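Local coordinates for protein ssDNA binding RNA Polymerase cofactor (Pseudomonas phage LUZ7, PDB 6QLC) that binds single-stranded DNA and serves as a cofactor of RNA polymerase, probably regulating transcription of the phage genome, at residues P70-E73 with T74-A77; T94-E97 with E98-A101. All blocks are in the same frame, centred on the assembly; numbering follows the deposited sequence.

Interaction 1 of 2, residues P70-E73 with T74-A77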
ATOM      1  N   PRO A  70     -23.652  -5.984   6.194  1.00 80.06           N
ATOM      2  CA  PRO A  70     -22.382  -6.388   5.575  1.00 71.43           C
ATOM      3  C   PRO A  70     -22.488  -6.404   4.052  1.00 68.14           C
ATOM      4  O   PRO A  70     -23.527  -6.749   3.481  1.00 58.15           O
ATOM      5  CB  PRO A  70     -22.137  -7.786   6.147  1.00 65.00           C
ATOM      6  CG  PRO A  70     -22.866  -7.783   7.464  1.00 58.08           C
ATOM      7  CD  PRO A  70     -24.074  -6.910   7.261  1.00 75.79           C
ATOM      8  N   LEU A  71     -21.417  -5.973   3.397  1.00 61.63           N
ATOM      9  CA  LEU A  71     -21.411  -5.904   1.943  1.00 64.95           C
ATOM     10  C   LEU A  71     -21.518  -7.297   1.336  1.00 50.93           C
ATOM     11  O   LEU A  71     -21.044  -8.286   1.904  1.00 51.27           O
ATOM     12  CB  LEU A  71     -20.126  -5.238   1.441  1.00 53.03           C
ATOM     13  CG  LEU A  71     -19.852  -3.815   1.928  1.00 54.83           C
ATOM     14  CD1 LEU A  71     -18.402  -3.441   1.679  1.00 52.85           C
ATOM     15  CD2 LEU A  71     -20.800  -2.867   1.216  1.00 49.12           C
ATOM     16  N   SER A  72     -22.166  -7.363   0.176  1.00 53.19           N
ATOM     17  CA  SER A  72     -22.016  -8.511  -0.707  1.00 49.11           C
ATOM     18  C   SER A  72     -20.599  -8.528  -1.270  1.00 51.28           C
ATOM     19  O   SER A  72     -19.959  -7.480  -1.413  1.00 52.16           O
ATOM     20  CB  SER A  72     -23.037  -8.449  -1.845  1.00 58.31           C
ATOM     21  OG  SER A  72     -22.707  -7.430  -2.780  1.00 62.46           O
ATOM     22  N   GLU A  73     -20.099  -9.730  -1.575  1.00 41.61           N
ATOM     23  CA  GLU A  73     -18.768  -9.840  -2.170  1.00 43.61           C
ATOM     24  C   GLU A  73     -18.632  -8.932  -3.387  1.00 47.85           C
ATOM     25  O   GLU A  73     -17.589  -8.299  -3.587  1.00 49.67           O
ATOM     26  CB  GLU A  73     -18.470 -11.289  -2.544  1.00 52.77           C
ATOM     27  CG  GLU A  73     -16.998 -11.542  -2.815  1.00 57.07           C
ATOM     28  CD  GLU A  73     -16.167 -11.512  -1.541  1.00 61.11           C
ATOM     29  OE1 GLU A  73     -14.927 -11.441  -1.646  1.00 66.37           O
ATOM     30  OE2 GLU A  73     -16.756 -11.551  -0.437  1.00 71.68           O
ATOM     31  N   THR A  74     -19.696  -8.819  -4.184  1.00 49.38           N
ATOM     32  CA  THR A  74     -19.693  -7.907  -5.320  1.00 51.29           C
ATOM     33  C   THR A  74     -19.439  -6.470  -4.876  1.00 48.90           C
ATOM     34  O   THR A  74     -18.533  -5.801  -5.385  1.00 46.40           O
ATOM     35  CB  THR A  74     -21.019  -8.017  -6.064  1.00 56.72           C
ATOM     36  OG1 THR A  74     -21.078  -9.286  -6.726  1.00 56.66           O
ATOM     37  CG2 THR A  74     -21.140  -6.905  -7.081  1.00 56.37           C
ATOM     38  N   ALA A  75     -20.217  -5.985  -3.909  1.00 42.56           N
ATOM     39  CA  ALA A  75     -20.035  -4.614  -3.438  1.00 44.27           C
ATOM     40  C   ALA A  75     -18.660  -4.427  -2.817  1.00 37.44           C
ATOM     41  O   ALA A  75     -18.004  -3.404  -3.030  1.00 42.72           O
ATOM     42  CB  ALA A  75     -21.132  -4.247  -2.439  1.00 39.28           C
ATOM     43  N   TYR A  76     -18.206  -5.412  -2.050  1.00 36.86           N
ATOM     44  CA  TYR A  76     -16.853  -5.378  -1.516  1.00 43.57           C
ATOM     45  C   TYR A  76     -15.826  -5.247  -2.642  1.00 46.78           C
ATOM     46  O   TYR A  76     -15.011  -4.314  -2.652  1.00 46.56           O
ATOM     47  CB  TYR A  76     -16.627  -6.628  -0.667  1.00 40.70           C
ATOM     48  CG  TYR A  76     -15.185  -6.919  -0.328  1.00 55.15           C
ATOM     49  CD1 TYR A  76     -14.569  -6.302   0.744  1.00 44.16           C
ATOM     50  CD2 TYR A  76     -14.448  -7.826  -1.073  1.00 62.25           C
ATOM     51  CE1 TYR A  76     -13.266  -6.564   1.060  1.00 50.71           C
ATOM     52  CE2 TYR A  76     -13.132  -8.100  -0.766  1.00 54.90           C
ATOM     53  CZ  TYR A  76     -12.547  -7.464   0.298  1.00 55.99           C
ATOM     54  OH  TYR A  76     -11.234  -7.732   0.611  1.00 55.06           O
ATOM     55  N   ALA A  77     -15.885  -6.139  -3.636  1.00 49.10           N
ATOM     56  CA  ALA A  77     -14.891  -6.089  -4.709  1.00 45.43           C
ATOM     57  C   ALA A  77     -14.958  -4.763  -5.462  1.00 43.62           C
ATOM     58  O   ALA A  77     -13.924  -4.198  -5.838  1.00 48.75           O
ATOM     59  CB  ALA A  77     -15.079  -7.273  -5.661  1.00 48.56           C
TER
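A serine N-cap opens helix 73-86, with S72 as the capping residue and A75 in its first turn. The hydroxyl OG of S72 accepts from A75 N at 3.1 Å, and the N-H points almost straight at it (167°). The S72 torsion makes this possible: at chi1 72° OG sits between the backbone N and the carbonyl carbon, turned over the start of the helix. Regular backbone bonding begins at the same residue, with Y76 N giving to S72 O at 2.8 Å and A77 N to E73 O at 2.8 Å. The carbonyl of S72 and its hydroxyl thus each take up an amide of the first turn.

Just ahead of the cap, L71 turns its side chain toward the helix. Its CD2 rests against the methyl CB of A75 at 3.9 Å, while CD1 lies over the backbone at Y76 CA. On another side of the turn E73 runs alongside Y76: E73 CG is anti to the backbone N, and a bend at chi2 brings OE1 obliquely to Y76 CD2 at 3.7 Å, carboxylate and ring planes 44° apart. The phenol leads on to the dimer interface, where Y76 OH is hydrogen-bonded to L91 N of the second subunit and Y76 packs on K90 of that subunit. This pairing of a serine hydroxyl with the amide three residues on is the classic N-cap of an alpha-helix.

Interaction 2 of 2, residues T94-E97 with E98-A101; sequences TRSE and EERA. With PO4 (phosphate ion), chain B.
S96 and E99 form a capping box at the start of the short helix 97-100, each side chain taking up a backbone amide of the other residue. The hydroxyl OG of S96 accepts from E99 N at 3.2 Å along a bent path (140°), and the same amide makes a weak bond to S96 O. In return S96 N gives to E99 OE1 at 3.2 Å, meeting the carboxylate on its anti side and 33° out of its plane. The E99 chain starts beside its own backbone N and runs out extended, which carries OE1 back to the loop. A water adds a second hydrogen to OE1 and donates another to T94 O, tying the box to the residue where the loop leaves strand 88-93. Backbone bonding carries on from the cap: R100 N reaches S96 O at 3.0 Å, whereas the last bond, A101 N to E97 O, is weak.

Two arginines beside the box share a phosphate ion, probably taken from the crystallisation liquor. R95 holds it firmly: NE gives to O1 at 2.6 Å and NH2 to O4 at 3.2 Å, with the phosphorus in the guanidinium plane at its edge. R100 adds weak, longer bonds from NE to O2 and O4. The anion would offset the two positive charges. The guanidinium groups stand nearly perpendicular, 85° apart, and R100 CG lies 3.3 Å above one face of the R95 guanidinium, offset toward its rim.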
ATOM      1  N   THR A  94      14.508   8.840   1.757  1.00 58.06           N
ATOM      2  CA  THR A  94      14.776   9.515   3.016  1.00 63.49           C
ATOM      3  C   THR A  94      16.199  10.062   3.029  1.00 71.03           C
ATOM      4  O   THR A  94      17.054   9.678   2.227  1.00 62.60           O
ATOM      5  CB  THR A  94      14.586   8.574   4.209  1.00 62.73           C
ATOM      6  OG1 THR A  94      15.585   7.545   4.168  1.00 74.88           O
ATOM      7  CG2 THR A  94      13.204   7.944   4.182  1.00 67.93           C
ATOM      8  N   ARG A  95      16.445  10.971   3.965  1.00 52.62           N
ATOM      9  CA  ARG A  95      17.751  11.590   4.095  1.00 55.35           C
ATOM     10  C   ARG A  95      18.733  10.624   4.728  1.00 48.36           C
ATOM     11  O   ARG A  95      18.377   9.834   5.604  1.00 64.33           O
ATOM     12  CB  ARG A  95      17.668  12.844   4.955  1.00 52.43           C
ATOM     13  CG  ARG A  95      16.824  13.946   4.391  1.00 55.04           C
ATOM     14  CD  ARG A  95      17.210  15.256   5.054  1.00 58.84           C
ATOM     15  NE  ARG A  95      16.449  15.496   6.276  1.00 47.34           N
ATOM     16  CZ  ARG A  95      16.524  16.614   6.990  1.00 58.47           C
ATOM     17  NH1 ARG A  95      17.346  17.594   6.615  1.00 42.18           N
ATOM     18  NH2 ARG A  95      15.780  16.753   8.079  1.00 44.69           N
ATOM     19  N   SER A  96      19.979  10.699   4.282  1.00 59.00           N
ATOM     20  CA  SER A  96      21.045   9.997   4.967  1.00 56.62           C
ATOM     21  C   SER A  96      21.312  10.655   6.312  1.00 66.68           C
ATOM     22  O   SER A  96      20.945  11.813   6.557  1.00 57.50           O
ATOM     23  CB  SER A  96      22.322  10.015   4.137  1.00 58.82           C
ATOM     24  OG  SER A  96      22.741  11.352   3.916  1.00 51.49           O
ATOM     25  N   GLU A  97      21.965   9.898   7.190  1.00 55.74           N
ATOM     26  CA  GLU A  97      22.398  10.469   8.453  1.00 58.80           C
ATOM     27  C   GLU A  97      23.297  11.669   8.216  1.00 61.24           C
ATOM     28  O   GLU A  97      23.212  12.671   8.933  1.00 60.25           O
ATOM     29  CB  GLU A  97      23.113   9.407   9.273  1.00 73.08           C
ATOM     30  CG  GLU A  97      22.158   8.381   9.799  1.00 83.56           C
ATOM     31  CD  GLU A  97      22.618   7.772  11.103  1.00 86.27           C
ATOM     32  OE1 GLU A  97      21.777   7.129  11.762  1.00 74.31           O
ATOM     33  OE2 GLU A  97      23.811   7.927  11.460  1.00 86.79           O
ATOM     34  N   GLU A  98      24.133  11.601   7.185  1.00 46.40           N
ATOM     35  CA  GLU A  98      25.013  12.719   6.884  1.00 48.07           C
ATOM     36  C   GLU A  98      24.211  13.978   6.571  1.00 52.23           C
ATOM     37  O   GLU A  98      24.600  15.084   6.960  1.00 63.77           O
ATOM     38  CB  GLU A  98      25.940  12.347   5.722  0.61 57.82           C
ATOM     39  CG  GLU A  98      26.409  13.518   4.854  0.61 53.45           C
ATOM     40  CD  GLU A  98      27.250  13.066   3.661  0.61 62.41           C
ATOM     41  OE1 GLU A  98      27.818  11.956   3.722  0.61 56.86           O
ATOM     42  OE2 GLU A  98      27.346  13.820   2.669  0.61 55.54           O
ATOM     43  N   GLU A  99      23.079  13.835   5.887  1.00 42.87           N
ATOM     44  CA  GLU A  99      22.344  15.016   5.454  1.00 54.23           C
ATOM     45  C   GLU A  99      21.474  15.571   6.579  1.00 46.68           C
ATOM     46  O   GLU A  99      21.318  16.792   6.706  1.00 49.69           O
ATOM     47  CB  GLU A  99      21.499  14.675   4.222  1.00 54.98           C
ATOM     48  CG  GLU A  99      22.336  14.306   2.975  1.00 62.84           C
ATOM     49  CD  GLU A  99      21.512  13.664   1.850  1.00 71.28           C
ATOM     50  OE1 GLU A  99      20.498  12.982   2.144  1.00 58.73           O
ATOM     51  OE2 GLU A  99      21.893  13.834   0.662  1.00 73.99           O
ATOM     52  N   ARG A 100      20.928  14.674   7.400  1.00 42.91           N
ATOM     53  CA  ARG A 100      20.020  14.960   8.502  1.00 54.98           C
ATOM     54  C   ARG A 100      20.741  15.436   9.750  1.00 54.01           C
ATOM     55  O   ARG A 100      20.086  15.949  10.669  1.00 46.03           O
ATOM     56  CB  ARG A 100      19.209  13.699   8.836  1.00 44.61           C
ATOM     57  CG  ARG A 100      17.833  13.974   9.340  1.00 61.60           C
ATOM     58  CD  ARG A 100      16.979  12.720   9.393  1.00 61.56           C
ATOM     59  NE  ARG A 100      16.016  12.832  10.482  1.00 66.99           N
ATOM     60  CZ  ARG A 100      16.310  12.543  11.745  1.00 71.71           C
ATOM     61  NH1 ARG A 100      15.395  12.674  12.696  1.00 68.46           N
ATOM     62  NH2 ARG A 100      17.528  12.112  12.054  1.00 72.65           N
ATOM     63  N   ALA A 101      22.064  15.290   9.797  1.00 49.03           N
ATOM     64  CA  ALA A 101      22.821  15.702  10.969  1.00 52.08           C
ATOM     65  C   ALA A 101      22.656  17.193  11.203  1.00 49.97           C
ATOM     66  O   ALA A 101      22.537  17.990  10.266  1.00 50.48           O
ATOM     67  CB  ALA A 101      24.303  15.361  10.813  1.00 52.96           C
TER
HETATM   68  P   PO4 B 101      13.409  13.776   7.967  0.80 75.99           P
HETATM   69  O1  PO4 B 101      14.637  13.904   7.111  0.80 64.97           O
HETATM   70  O2  PO4 B 101      13.336  12.364   8.506  0.80 72.27           O
HETATM   71  O3  PO4 B 101      12.180  14.061   7.132  0.80 77.43           O
HETATM   72  O4  PO4 B 101      13.483  14.770   9.106  0.80 59.74           O
HETATM   73  O   HOH W   1      18.836  11.360   0.373  1.00 54.63           O

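How the interactions relate
Interactions 1 and 2 are both serine N-caps at the surface, on opposite sides of the chain's centre, their own centres about 45 Å apart and their nearest atoms about 29 Å. Residues 70-77 begin the long helix 73-86, whereas 94-101 hold the whole of the short helix 97-100, beyond strand 88-93. Interaction 1 pairs its cap with a leucine-alanine contact. Interaction 2 makes its cap reciprocal, a glutamate carboxylate answering the serine, with a water linking that carboxylate back to the loop, then gathers two arginines round an anion. Each lies near the second subunit, interaction 1 through a tyrosine in the first turn, interaction 2 through T94 and S96, which pack on Y28 and A25 of that subunit.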